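Local atomic coordinates of putative endo-1,4-beta-xylanase (Bacteroides thetaiotaomicron VPI-5482, PDB entry 5MSX), a protein that probably hydrolyses glycosidic bonds as a family 43 glycoside hydrolase, with a likely part in the breakdown of plant pectin by a gut bacterium. Residues W76-T81 with R398-H403; T143-K148 with V167-R172; V159-Q164 with F204-G209; I245-N250 with F256-G261. All blocks are in the same frame, centred on the assembly; numbering follows the deposited sequence.

The four contacts show how bonding chemistry changes with place in a fold. Contact 1 is buried and lies where the family 43 part of the chain meets the F5/8 type C part; its two segments touch mainly through apolar groups. Contacts 2 to 4 all belong to the family 43 part. Contact 2 packs on the far end of strand 165-169, and contact 3 uses the turn that leads into that strand; they meet where Phe168 packs on Phe204. Contact 2 is buried and apolar, whereas contact 3 is ionic and reaches the surface. Contact 4, again buried, mixes hydrogen bonds with proline packing, and shares with contact 3 the sheet from strand 203-207 to strand 245-247.

Contact 1: residues W76-T81 with R398-H403; sequences WSFDGT and RPTAGH. With EDO (1,2-ethanediol), chain B.
Phe78 brings the far end of its ring against Pro399 and Thr400, and 76-81 and 398-403 meet mainly through apolar side chains, with Pro399 O at the ring edge. CE1 of Phe78 lies 3.8 Å from CB of Pro399, while its CZ comes within 3.6 Å of CG2 of Thr400, the ring crossing both side chains at about a right angle. Phe78 CG sits between its own backbone N and carbonyl carbon (chi1 82°), which directs the ring out of strand 78-79 toward the 3-10 turn. Trp68 meets the same ring with their planes at about 60°.

The polar bonds lie around this contact. Thr400 OG1 and the hydroxyl of Tyr55 share a hydrogen bond. Pro399 O accepts from Gly402 N at 3.2 Å and from O2 of an ethanediol, probably from the crystallisation liquor, at 2.7 Å. That same O2 accepts from His403 ND1 at 2.8 Å.

The chemistry implies a division of labour: the aromatic ring fills one apolar patch of the junction between the two family parts, beside the pairing of strands 78-79 and 425-436, while the turn bonds its own carbonyl through Gly402 N.

Contact 2: residues T143-K148 with V167-R172; sequences TLLQSK and VFWGRR. With EDO (1,2-ethanediol), chain Y.
Leu145 lies over one face of the Trp169 indole, its CD2 3.8 Å above the plane and nearer the rim than the middle. From the centroid of the six-membered ring, CD2 stands 4.2 Å away and 25° off the ring normal, the geometry of a CH-pi contact. The other methyl, CD1, reaches NE1 of Trp169 at 3.9 Å, so the branched end spreads along the indole. The leucine branch and the indole cross obliquely. Leu145 CG stands anti to its carbonyl carbon (chi1 -59°), and this projects both methyls from the loop toward the strand.

Beside this pair, Leu144 and Val167 slide past one another in opposite directions, touching at 3.9 Å between Leu144 CD2 and Val167 CG2. Within the loop, Thr143 OG1 donates to Leu145 O at 2.7 Å, which probably helps hold the bend. Replacing Trp169 with an alanine would probably leave the Leu145 methyls without the aromatic face they rest on and open a gap between loop and strand.

The Trp169 side chain is about 6 Å from that of Asp154, predicted to orient the proton donor and modulate its pKa. Trp169 also stacks with His173. Strand 165-169 runs between 156-159 and 173-177, so loop 143-148 packs on an inner strand of a four-stranded antiparallel sheet, consistent with a blade of the five-bladed GH43 propeller.

Contact 3: residues V159-Q164 with F204-G209; sequences VDDDGQ and FFKRKG. With EDO (1,2-ethanediol), chain X.
Asp160 begins a type I beta turn that ends at Gly163 and faces Lys206 of strand 203-207, the CA atoms of Asp160 and Lys206 being 8.2 Å apart. Two backbone bonds close the turn: Gly163 N to Asp160 O at 2.9 Å and Asp160 N to Gln164 O at 2.8 Å.

The lysine reaches across with a fully extended chain, its CG anti to the backbone N (chi1 -174°), and its ammonium group bridges two carboxylates. NZ of Lys206 meets Asp160 OD1 at 2.9 Å through the syn lone pair, and Asp161 OD2 at 2.7 Å on the anti side, 23° out of that carboxylate's plane. Asp160 OD1 is held again by Asp161 N at 2.9 Å, while OD2 of Asp160 bonds to the hydroxyl of Tyr211, so both its oxygens are engaged. Two negative charges beside one ammonium group would be expected to favour the charged lysine. Asp162 OD1 accepts from Gln164 N at 2.9 Å, forming an Asx turn.

The salt-bridge network ties one four-stranded sheet to the next, consistent with adjacent blades of the five-bladed GH43 propeller. The two backbone bonds, with Gly163 at positive phi, fit a 3:5 hairpin, a type I turn with a G1 bulge, linking strands 156-159 and 165-169.

Contact 4: residues I245-N250 with F256-G261; sequences IISTTN and FGPGHG. With CA (calcium ion), chain S; EDO (1,2-ethanediol), chain D.
Ser247 OG donates to Pro258 O at 2.8 Å, in the carbonyl plane, and takes a weak bond from Tyr225 N. Ser247 belongs, with Ile246, to a classic beta bulge opposite Tyr225, and Pro258 is the centre of an inverse gamma turn, so two irregular backbones meet at the outermost strand of a sheet consistent with a blade of the GH43 propeller.

The proline ring lies against the backbone beyond the bulge, its CG 3.3 Å from Thr248 N. Thr249 OG1 accepts from Gly257 N at 3.0 Å in a fairly straight bond (160°), while its CG2 touches CD2 of Phe256 at 3.7 Å. A valine in place of Thr249 would probably leave the Gly257 N-H without this acceptor and let the loop shift.

From this turn the chain runs to the metal site: Gly261 O accepts from two of the calcium's five waters, one further ligand comes from elsewhere in the structure, and His260 NE2 binds the calcium at 2.7 Å, in the plane of the imidazole.

Contact 1: residues W76-T81 with R398-H403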
loop_
_atom_site.group_PDB
_atom_site.type_symbol
_atom_site.label_atom_id
_atom_site.label_comp_id
_atom_site.label_asym_id
_atom_site.label_seq_id
_atom_site.Cartn_x
_atom_site.Cartn_y
_atom_site.Cartn_z
ATOM N N TRP C 76 -27.731 17.961 3.723
ATOM C CA TRP C 76 -26.478 17.533 4.337
ATOM C C TRP C 76 -26.715 17.117 5.770
ATOM O O TRP C 76 -27.620 17.639 6.396
ATOM C CB TRP C 76 -25.478 18.695 4.319
ATOM C CG TRP C 76 -25.039 19.080 2.926
ATOM C CD1 TRP C 76 -25.658 19.956 2.077
ATOM C CD2 TRP C 76 -23.891 18.578 2.227
ATOM N NE1 TRP C 76 -24.965 20.022 0.890
ATOM C CE2 TRP C 76 -23.878 19.188 0.956
ATOM C CE3 TRP C 76 -22.883 17.656 2.549
ATOM C CZ2 TRP C 76 -22.879 18.909 -0.007
ATOM C CZ3 TRP C 76 -21.879 17.382 1.602
ATOM C CH2 TRP C 76 -21.886 18.016 0.342
ATOM N N SER C 77 -25.911 16.190 6.294
ATOM C CA SER C 77 -25.998 15.834 7.699
ATOM C C SER C 77 -24.706 15.280 8.230
ATOM O O SER C 77 -23.832 14.905 7.485
ATOM C CB SER C 77 -27.135 14.832 7.934
ATOM O OG SER C 77 -26.918 13.648 7.199
ATOM N N PHE C 78 -24.576 15.275 9.543
ATOM C CA PHE C 78 -23.465 14.627 10.217
ATOM C C PHE C 78 -23.966 14.046 11.542
ATOM O O PHE C 78 -25.036 14.448 12.052
ATOM C CB PHE C 78 -22.299 15.593 10.481
ATOM C CG PHE C 78 -22.474 16.458 11.713
ATOM C CD1 PHE C 78 -23.194 17.646 11.639
ATOM C CD2 PHE C 78 -21.910 16.088 12.952
ATOM C CE1 PHE C 78 -23.381 18.430 12.779
ATOM C CE2 PHE C 78 -22.099 16.872 14.087
ATOM C CZ PHE C 78 -22.832 18.052 13.998
ATOM N N ASP C 79 -23.172 13.124 12.077
ATOM C CA ASP C 79 -23.427 12.541 13.381
ATOM C C ASP C 79 -22.109 12.144 14.030
ATOM O O ASP C 79 -21.443 11.250 13.558
ATOM C CB ASP C 79 -24.358 11.327 13.254
ATOM C CG ASP C 79 -24.784 10.757 14.616
ATOM O OD1 ASP C 79 -24.270 11.193 15.672
ATOM O OD2 ASP C 79 -25.635 9.857 14.624
ATOM N N GLY C 80 -21.752 12.811 15.126
ATOM C CA GLY C 80 -20.506 12.535 15.829
ATOM C C GLY C 80 -19.262 13.018 15.093
ATOM O O GLY C 80 -19.346 13.796 14.117
ATOM N N THR C 81 -18.111 12.557 15.584
ATOM C CA THR C 81 -16.831 12.835 14.975
ATOM C C THR C 81 -16.387 11.606 14.184
ATOM O O THR C 81 -16.886 10.500 14.420
ATOM C CB THR C 81 -15.758 13.257 15.994
ATOM O OG1 THR C 81 -14.506 13.450 15.323
ATOM C CG2 THR C 81 -15.576 12.216 17.138
ATOM N N ARG C 398 -24.494 26.151 15.794
ATOM C CA ARG C 398 -23.418 25.437 16.502
ATOM C C ARG C 398 -23.777 23.958 16.817
ATOM O O ARG C 398 -23.642 23.496 17.961
ATOM C CB ARG C 398 -22.941 26.174 17.759
ATOM C CG ARG C 398 -21.578 25.672 18.237
ATOM C CD ARG C 398 -21.164 26.324 19.537
ATOM N NE ARG C 398 -20.745 27.709 19.331
ATOM C CZ ARG C 398 -20.417 28.566 20.300
ATOM N NH1 ARG C 398 -20.462 28.204 21.575
ATOM N NH2 ARG C 398 -20.036 29.794 19.991
ATOM N N PRO C 399 -24.165 23.196 15.776
ATOM C CA PRO C 399 -24.670 21.824 15.893
ATOM C C PRO C 399 -23.641 20.842 16.502
ATOM O O PRO C 399 -24.009 19.823 17.161
ATOM C CB PRO C 399 -24.997 21.472 14.442
ATOM C CG PRO C 399 -24.018 22.237 13.653
ATOM C CD PRO C 399 -23.976 23.560 14.359
ATOM N N THR C 400 -22.360 21.134 16.297
ATOM C CA THR C 400 -21.321 20.237 16.762
ATOM C C THR C 400 -21.131 20.293 18.281
ATOM O O THR C 400 -20.433 19.435 18.813
ATOM C CB THR C 400 -19.971 20.490 16.090
ATOM O OG1 THR C 400 -19.492 21.805 16.412
ATOM C CG2 THR C 400 -20.077 20.301 14.558
ATOM N N ALA C 401 -21.700 21.295 18.966
ATOM C CA ALA C 401 -21.655 21.339 20.447
ATOM C C ALA C 401 -22.826 20.619 21.100
ATOM O O ALA C 401 -22.852 20.478 22.332
ATOM C CB ALA C 401 -21.557 22.762 20.946
ATOM N N GLY C 402 -23.782 20.157 20.290
ATOM C CA GLY C 402 -24.874 19.316 20.758
ATOM C C GLY C 402 -26.040 20.144 21.270
ATOM O O GLY C 402 -25.844 21.254 21.768
ATOM N N HIS C 403 -27.248 19.615 21.114
ATOM C CA HIS C 403 -28.456 20.254 21.629
ATOM C C HIS C 403 -29.365 19.274 22.364
ATOM O O HIS C 403 -29.438 18.093 22.007
ATOM C CB HIS C 403 -29.262 20.894 20.501
ATOM C CG HIS C 403 -28.658 22.154 19.991
ATOM N ND1 HIS C 403 -27.529 22.160 19.209
ATOM C CD2 HIS C 403 -29.004 23.450 20.164
ATOM C CE1 HIS C 403 -27.204 23.402 18.920
ATOM N NE2 HIS C 403 -28.082 24.206 19.486
HETATM C C1 EDO B . -27.788 20.659 15.270
HETATM O O1 EDO B . -28.926 20.487 14.427
HETATM C C2 EDO B . -27.818 19.990 16.652
HETATM O O2 EDO B . -26.666 20.093 17.503
#

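Contact 2: residues T143-K148 with V167-R172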
loop_
_atom_site.group_PDB
_atom_site.type_symbol
_atom_site.label_atom_id
_atom_site.label_comp_id
_atom_site.label_asym_id
_atom_site.label_seq_id
_atom_site.Cartn_x
_atom_site.Cartn_y
_atom_site.Cartn_z
ATOM N N THR C 143 3.807 13.722 13.434
ATOM C CA THR C 143 3.573 14.712 12.387
ATOM C C THR C 143 3.958 14.186 10.990
ATOM O O THR C 143 4.874 13.352 10.848
ATOM C CB THR C 143 4.374 16.005 12.610
ATOM O OG1 THR C 143 5.746 15.672 12.804
ATOM C CG2 THR C 143 3.847 16.814 13.800
ATOM N N LEU C 144 3.277 14.717 9.971
ATOM C CA LEU C 144 3.544 14.388 8.581
ATOM C C LEU C 144 4.947 14.792 8.176
ATOM O O LEU C 144 5.663 14.008 7.546
ATOM C CB LEU C 144 2.519 15.067 7.661
ATOM C CG LEU C 144 2.612 14.740 6.163
ATOM C CD1 LEU C 144 2.278 13.273 5.918
ATOM C CD2 LEU C 144 1.704 15.661 5.339
ATOM N N LEU C 145 5.352 16.012 8.488
ATOM C CA LEU C 145 6.732 16.399 8.208
ATOM C C LEU C 145 7.617 15.891 9.355
ATOM O O LEU C 145 7.147 15.691 10.463
ATOM C CB LEU C 145 6.862 17.895 8.045
ATOM C CG LEU C 145 6.021 18.522 6.928
ATOM C CD1 LEU C 145 6.187 20.034 6.935
ATOM C CD2 LEU C 145 6.416 17.940 5.580
ATOM N N GLN C 146 8.888 15.659 9.062
ATOM C CA GLN C 146 9.829 15.063 10.020
ATOM C C GLN C 146 11.158 15.807 10.094
ATOM O O GLN C 146 12.087 15.329 10.714
ATOM C CB GLN C 146 10.039 13.573 9.661
ATOM C CG GLN C 146 8.859 12.673 10.029
ATOM C CD GLN C 146 8.653 12.578 11.536
ATOM O OE1 GLN C 146 9.619 12.643 12.299
ATOM N NE2 GLN C 146 7.399 12.442 11.973
ATOM N N SER C 147 11.245 16.995 9.502
ATOM C CA SER C 147 12.394 17.855 9.705
ATOM C C SER C 147 12.370 18.363 11.153
ATOM O O SER C 147 11.362 18.250 11.835
ATOM C CB SER C 147 12.396 19.002 8.690
ATOM O OG SER C 147 11.105 19.596 8.546
ATOM N N LYS C 148 13.507 18.878 11.613
ATOM C CA LYS C 148 13.674 19.426 12.968
ATOM C C LYS C 148 12.511 20.365 13.325
ATOM O O LYS C 148 11.862 20.193 14.356
ATOM C CB LYS C 148 15.019 20.160 13.038
ATOM C CG LYS C 148 15.391 20.796 14.374
ATOM C CD LYS C 148 16.814 21.362 14.323
ATOM C CE LYS C 148 17.077 22.414 15.396
ATOM N NZ LYS C 148 16.790 21.906 16.768
ATOM N N VAL C 167 2.264 15.444 -1.899
ATOM C CA VAL C 167 1.644 16.274 -0.880
ATOM C C VAL C 167 2.010 17.734 -1.172
ATOM O O VAL C 167 3.169 18.056 -1.374
ATOM C CB VAL C 167 1.987 15.821 0.564
ATOM C CG1 VAL C 167 3.495 15.801 0.851
ATOM C CG2 VAL C 167 1.215 16.685 1.560
ATOM N N PHE C 168 0.987 18.578 -1.277
ATOM C CA PHE C 168 1.107 20.023 -1.423
ATOM C C PHE C 168 0.713 20.685 -0.102
ATOM O O PHE C 168 -0.232 20.269 0.523
ATOM C CB PHE C 168 0.127 20.513 -2.498
ATOM C CG PHE C 168 0.477 20.098 -3.887
ATOM C CD1 PHE C 168 0.028 18.889 -4.396
ATOM C CD2 PHE C 168 1.252 20.920 -4.694
ATOM C CE1 PHE C 168 0.347 18.502 -5.689
ATOM C CE2 PHE C 168 1.583 20.541 -6.004
ATOM C CZ PHE C 168 1.121 19.335 -6.493
ATOM N N TRP C 169 1.432 21.700 0.334
ATOM C CA TRP C 169 1.019 22.398 1.548
ATOM C C TRP C 169 1.283 23.894 1.458
ATOM O O TRP C 169 1.683 24.368 0.423
ATOM C CB TRP C 169 1.563 21.716 2.837
ATOM C CG TRP C 169 3.034 21.771 3.119
ATOM C CD1 TRP C 169 3.681 22.636 4.003
ATOM C CD2 TRP C 169 4.052 20.887 2.608
ATOM N NE1 TRP C 169 5.034 22.345 4.034
ATOM C CE2 TRP C 169 5.287 21.279 3.198
ATOM C CE3 TRP C 169 4.048 19.836 1.684
ATOM C CZ2 TRP C 169 6.506 20.648 2.887
ATOM C CZ3 TRP C 169 5.260 19.201 1.377
ATOM C CH2 TRP C 169 6.477 19.612 1.987
ATOM N N GLY C 170 0.976 24.638 2.511
ATOM C CA GLY C 170 1.039 26.105 2.454
ATOM C C GLY C 170 2.424 26.632 2.157
ATOM O O GLY C 170 3.438 25.911 2.299
ATOM N N ARG C 171 2.447 27.872 1.673
ATOM C CA ARG C 171 3.653 28.580 1.218
ATOM C C ARG C 171 4.328 27.919 0.014
ATOM O O ARG C 171 5.561 27.986 -0.184
ATOM C CB ARG C 171 4.610 28.849 2.392
ATOM C CG ARG C 171 3.902 29.449 3.609
ATOM C CD ARG C 171 4.895 30.161 4.545
ATOM N NE ARG C 171 5.390 31.422 3.948
ATOM C CZ ARG C 171 6.234 32.267 4.564
ATOM N NH1 ARG C 171 6.713 31.985 5.789
ATOM N NH2 ARG C 171 6.609 33.395 3.961
ATOM N N ARG C 172 3.479 27.354 -0.837
ATOM C CA ARG C 172 3.873 26.853 -2.140
ATOM C C ARG C 172 4.792 25.610 -2.090
ATOM O O ARG C 172 5.548 25.346 -3.019
ATOM C CB ARG C 172 4.464 27.981 -2.999
ATOM C CG ARG C 172 3.613 29.254 -3.109
ATOM C CD ARG C 172 4.379 30.312 -3.895
ATOM N NE ARG C 172 3.611 31.528 -4.139
ATOM C CZ ARG C 172 3.308 32.447 -3.214
ATOM N NH1 ARG C 172 3.684 32.309 -1.937
ATOM N NH2 ARG C 172 2.581 33.521 -3.563
HETATM C C1 EDO Y . 10.529 14.892 4.362
HETATM O O1 EDO Y . 10.325 16.305 4.454
HETATM C C2 EDO Y . 10.127 14.158 5.649
HETATM O O2 EDO Y . 9.457 15.046 6.556
#

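Contact 3: residues V159-Q164 with F204-G209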
loop_
_atom_site.group_PDB
_atom_site.type_symbol
_atom_site.label_atom_id
_atom_site.label_comp_id
_atom_site.label_asym_id
_atom_site.label_seq_id
_atom_site.Cartn_x
_atom_site.Cartn_y
_atom_site.Cartn_z
ATOM N N VAL C 159 -2.673 12.030 -6.418
ATOM C CA VAL C 159 -2.086 10.739 -6.919
ATOM C C VAL C 159 -2.144 10.750 -8.442
ATOM O O VAL C 159 -3.224 10.851 -9.013
ATOM C CB VAL C 159 -2.824 9.500 -6.373
ATOM C CG1 VAL C 159 -2.114 8.208 -6.782
ATOM C CG2 VAL C 159 -2.944 9.575 -4.850
ATOM N N ASP C 160 -0.997 10.669 -9.103
ATOM C CA ASP C 160 -0.965 10.793 -10.559
ATOM C C ASP C 160 -1.357 9.439 -11.202
ATOM O O ASP C 160 -1.497 8.414 -10.494
ATOM C CB ASP C 160 0.423 11.303 -11.022
ATOM C CG ASP C 160 0.387 12.090 -12.323
ATOM O OD1 ASP C 160 -0.661 12.141 -13.019
ATOM O OD2 ASP C 160 1.442 12.693 -12.651
ATOM N N ASP C 161 -1.575 9.455 -12.522
ATOM C CA ASP C 161 -2.030 8.274 -13.283
ATOM C C ASP C 161 -1.072 7.066 -13.134
ATOM O O ASP C 161 -1.520 5.924 -13.132
ATOM C CB ASP C 161 -2.255 8.616 -14.771
ATOM C CG ASP C 161 -3.425 9.599 -14.992
ATOM O OD1 ASP C 161 -4.579 9.278 -14.620
ATOM O OD2 ASP C 161 -3.212 10.699 -15.553
ATOM N N ASP C 162 0.222 7.337 -12.963
ATOM C CA ASP C 162 1.225 6.303 -12.703
ATOM C C ASP C 162 1.346 5.831 -11.242
ATOM O O ASP C 162 2.239 5.049 -10.920
ATOM C CB ASP C 162 2.602 6.751 -13.193
ATOM C CG ASP C 162 3.218 7.868 -12.357
ATOM O OD1 ASP C 162 2.608 8.432 -11.404
ATOM O OD2 ASP C 162 4.353 8.204 -12.702
ATOM N N GLY C 163 0.487 6.325 -10.363
ATOM C CA GLY C 163 0.534 5.937 -8.954
ATOM C C GLY C 163 1.392 6.813 -8.052
ATOM O O GLY C 163 1.356 6.646 -6.832
ATOM N N GLN C 164 2.174 7.728 -8.619
ATOM C CA GLN C 164 3.025 8.565 -7.796
ATOM C C GLN C 164 2.130 9.544 -7.016
ATOM O O GLN C 164 1.342 10.286 -7.606
ATOM C CB GLN C 164 4.032 9.347 -8.640
ATOM C CG GLN C 164 4.905 10.275 -7.817
ATOM C CD GLN C 164 5.806 9.510 -6.886
ATOM O OE1 GLN C 164 6.633 8.742 -7.353
ATOM N NE2 GLN C 164 5.630 9.680 -5.570
ATOM N N PHE C 204 -4.948 21.312 -5.906
ATOM C CA PHE C 204 -4.256 20.734 -7.062
ATOM C C PHE C 204 -5.137 19.686 -7.716
ATOM O O PHE C 204 -5.751 18.832 -7.033
ATOM C CB PHE C 204 -2.920 20.100 -6.653
ATOM C CG PHE C 204 -2.095 19.654 -7.818
ATOM C CD1 PHE C 204 -2.276 18.389 -8.368
ATOM C CD2 PHE C 204 -1.148 20.504 -8.386
ATOM C CE1 PHE C 204 -1.526 17.972 -9.456
ATOM C CE2 PHE C 204 -0.407 20.103 -9.474
ATOM C CZ PHE C 204 -0.590 18.820 -10.012
ATOM N N PHE C 205 -5.199 19.749 -9.044
ATOM C CA PHE C 205 -5.890 18.737 -9.832
ATOM C C PHE C 205 -5.355 18.672 -11.268
ATOM O O PHE C 205 -4.682 19.601 -11.765
ATOM C CB PHE C 205 -7.402 18.940 -9.821
ATOM C CG PHE C 205 -7.843 20.196 -10.492
ATOM C CD1 PHE C 205 -7.888 21.392 -9.782
ATOM C CD2 PHE C 205 -8.204 20.205 -11.841
ATOM C CE1 PHE C 205 -8.292 22.571 -10.421
ATOM C CE2 PHE C 205 -8.570 21.397 -12.470
ATOM C CZ PHE C 205 -8.601 22.566 -11.761
ATOM N N LYS C 206 -5.683 17.560 -11.921
ATOM C CA LYS C 206 -5.269 17.284 -13.278
ATOM C C LYS C 206 -6.524 17.164 -14.148
ATOM O O LYS C 206 -7.420 16.415 -13.805
ATOM C CB LYS C 206 -4.494 15.975 -13.341
ATOM C CG LYS C 206 -3.889 15.670 -14.710
ATOM C CD LYS C 206 -3.213 14.305 -14.720
ATOM C CE LYS C 206 -2.235 14.155 -15.883
ATOM N NZ LYS C 206 -1.566 12.849 -15.684
ATOM N N ARG C 207 -6.566 17.866 -15.278
ATOM C CA ARG C 207 -7.669 17.736 -16.224
ATOM C C ARG C 207 -7.155 17.730 -17.668
ATOM O O ARG C 207 -6.471 18.674 -18.082
ATOM C CB ARG C 207 -8.666 18.879 -16.038
ATOM C CG ARG C 207 -9.780 18.929 -17.094
ATOM C CD ARG C 207 -10.739 20.056 -16.804
ATOM N NE ARG C 207 -11.847 20.182 -17.761
ATOM C CZ ARG C 207 -11.759 20.775 -18.956
ATOM N NH1 ARG C 207 -10.607 21.261 -19.432
ATOM N NH2 ARG C 207 -12.847 20.872 -19.700
ATOM N N LYS C 208 -7.493 16.671 -18.417
ATOM C CA LYS C 208 -7.105 16.538 -19.840
ATOM C C LYS C 208 -5.624 16.785 -20.068
ATOM O O LYS C 208 -5.244 17.586 -20.902
ATOM C CB LYS C 208 -7.951 17.483 -20.707
ATOM C CG LYS C 208 -9.422 17.128 -20.651
ATOM C CD LYS C 208 -10.296 18.060 -21.456
ATOM C CE LYS C 208 -11.744 17.600 -21.341
ATOM N NZ LYS C 208 -12.628 18.196 -22.383
ATOM N N GLY C 209 -4.793 16.131 -19.260
ATOM C CA GLY C 209 -3.344 16.264 -19.348
ATOM C C GLY C 209 -2.706 17.530 -18.797
ATOM O O GLY C 209 -1.492 17.674 -18.904
HETATM C C1 EDO X . -5.625 12.216 -12.189
HETATM O O1 EDO X . -6.614 13.159 -11.754
HETATM C C2 EDO X . -5.651 11.044 -11.223
HETATM O O2 EDO X . -4.548 10.168 -11.470
#

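Contact 4: residues I245-N250 with F256-G261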
loop_
_atom_site.group_PDB
_atom_site.type_symbol
_atom_site.label_atom_id
_atom_site.label_comp_id
_atom_site.label_asym_id
_atom_site.label_seq_id
_atom_site.Cartn_x
_atom_site.Cartn_y
_atom_site.Cartn_z
ATOM N N ILE C 245 -6.007 35.420 -11.757
ATOM C CA ILE C 245 -6.831 35.565 -10.559
ATOM C C ILE C 245 -8.198 34.948 -10.836
ATOM O O ILE C 245 -8.959 35.439 -11.644
ATOM C CB ILE C 245 -7.012 37.022 -10.130
ATOM C CG1 ILE C 245 -5.654 37.664 -9.777
ATOM C CG2 ILE C 245 -7.952 37.116 -8.941
ATOM C CD1 ILE C 245 -5.100 37.342 -8.414
ATOM N N ILE C 246 -8.508 33.872 -10.143
ATOM C CA ILE C 246 -9.738 33.164 -10.426
ATOM C C ILE C 246 -10.859 33.399 -9.417
ATOM O O ILE C 246 -11.979 33.130 -9.753
ATOM C CB ILE C 246 -9.522 31.679 -10.727
ATOM C CG1 ILE C 246 -8.931 30.940 -9.544
ATOM C CG2 ILE C 246 -8.632 31.523 -11.962
ATOM C CD1 ILE C 246 -8.547 29.520 -9.885
ATOM N N SER C 247 -10.563 33.881 -8.213
ATOM C CA SER C 247 -11.596 34.302 -7.267
ATOM C C SER C 247 -11.126 35.523 -6.548
ATOM O O SER C 247 -9.951 35.623 -6.208
ATOM C CB SER C 247 -11.982 33.206 -6.272
ATOM O OG SER C 247 -10.989 32.976 -5.300
ATOM N N THR C 248 -12.033 36.475 -6.367
ATOM C CA THR C 248 -11.728 37.748 -5.726
ATOM C C THR C 248 -13.032 38.401 -5.261
ATOM O O THR C 248 -14.098 38.049 -5.753
ATOM C CB THR C 248 -10.944 38.694 -6.677
ATOM O OG1 THR C 248 -10.462 39.809 -5.928
ATOM C CG2 THR C 248 -11.823 39.227 -7.852
ATOM N N THR C 249 -12.950 39.330 -4.314
ATOM C CA THR C 249 -14.127 40.073 -3.843
ATOM C C THR C 249 -14.955 40.627 -5.017
ATOM O O THR C 249 -14.398 41.155 -5.985
ATOM C CB THR C 249 -13.723 41.198 -2.866
ATOM O OG1 THR C 249 -13.281 40.602 -1.640
ATOM C CG2 THR C 249 -14.914 42.198 -2.586
ATOM N N ASN C 250 -16.268 40.394 -4.957
ATOM C CA ASN C 250 -17.239 40.983 -5.892
ATOM C C ASN C 250 -18.127 41.936 -5.070
ATOM O O ASN C 250 -19.076 41.510 -4.357
ATOM C CB ASN C 250 -18.057 39.895 -6.551
ATOM C CG ASN C 250 -19.020 40.442 -7.603
ATOM O OD1 ASN C 250 -19.604 41.516 -7.439
ATOM N ND2 ASN C 250 -19.228 39.672 -8.658
ATOM N N PHE C 256 -17.234 38.747 -0.256
ATOM C CA PHE C 256 -15.939 39.230 0.213
ATOM C C PHE C 256 -14.980 38.086 0.568
ATOM O O PHE C 256 -15.338 37.174 1.324
ATOM C CB PHE C 256 -16.145 40.112 1.453
ATOM C CG PHE C 256 -16.885 41.389 1.170
ATOM C CD1 PHE C 256 -18.274 41.433 1.225
ATOM C CD2 PHE C 256 -16.192 42.546 0.832
ATOM C CE1 PHE C 256 -18.962 42.616 0.956
ATOM C CE2 PHE C 256 -16.874 43.730 0.551
ATOM C CZ PHE C 256 -18.257 43.769 0.631
ATOM N N GLY C 257 -13.767 38.153 0.028
ATOM C CA GLY C 257 -12.671 37.297 0.462
ATOM C C GLY C 257 -12.949 35.832 0.178
ATOM O O GLY C 257 -13.009 35.037 1.115
ATOM N N PRO C 258 -13.159 35.477 -1.114
ATOM C CA PRO C 258 -13.383 34.094 -1.533
ATOM C C PRO C 258 -12.125 33.245 -1.482
ATOM O O PRO C 258 -11.427 33.060 -2.497
ATOM C CB PRO C 258 -13.914 34.231 -2.964
ATOM C CG PRO C 258 -13.289 35.449 -3.455
ATOM C CD PRO C 258 -13.280 36.394 -2.264
ATOM N N GLY C 259 -11.859 32.705 -0.295
ATOM C CA GLY C 259 -10.634 31.954 -0.043
ATOM C C GLY C 259 -10.747 30.453 0.164
ATOM O O GLY C 259 -11.615 29.788 -0.366
ATOM N N HIS C 260 -9.828 29.961 0.982
ATOM C CA HIS C 260 -9.499 28.559 1.105
ATOM C C HIS C 260 -10.730 27.649 0.969
ATOM O O HIS C 260 -11.655 27.683 1.819
ATOM C CB HIS C 260 -8.811 28.357 2.441
ATOM C CG HIS C 260 -8.216 27.004 2.637
ATOM N ND1 HIS C 260 -7.309 26.754 3.646
ATOM C CD2 HIS C 260 -8.420 25.818 2.006
ATOM C CE1 HIS C 260 -6.979 25.474 3.631
ATOM N NE2 HIS C 260 -7.623 24.892 2.629
ATOM N N GLY C 261 -10.734 26.896 -0.141
ATOM C CA GLY C 261 -11.717 25.853 -0.386
ATOM C C GLY C 261 -11.156 24.705 -1.186
ATOM O O GLY C 261 -10.070 24.220 -0.878
HETATM CA CA CA S . -7.316 22.356 1.743
HETATM C C1 EDO D . -5.617 40.131 -13.567
HETATM O O1 EDO D . -6.070 40.114 -14.917
HETATM C C2 EDO D . -5.299 38.710 -13.172
HETATM O O2 EDO D . -6.428 37.840 -13.357
HETATM O O HOH W 1 -9.474 21.913 0.970
HETATM O O HOH W 2 -7.467 23.379 -0.366
HETATM O O HOH W 3 -6.688 20.169 0.923
HETATM O O HOH W 4 -5.921 21.356 3.642
HETATM O O HOH W 5 -8.713 21.953 3.767
#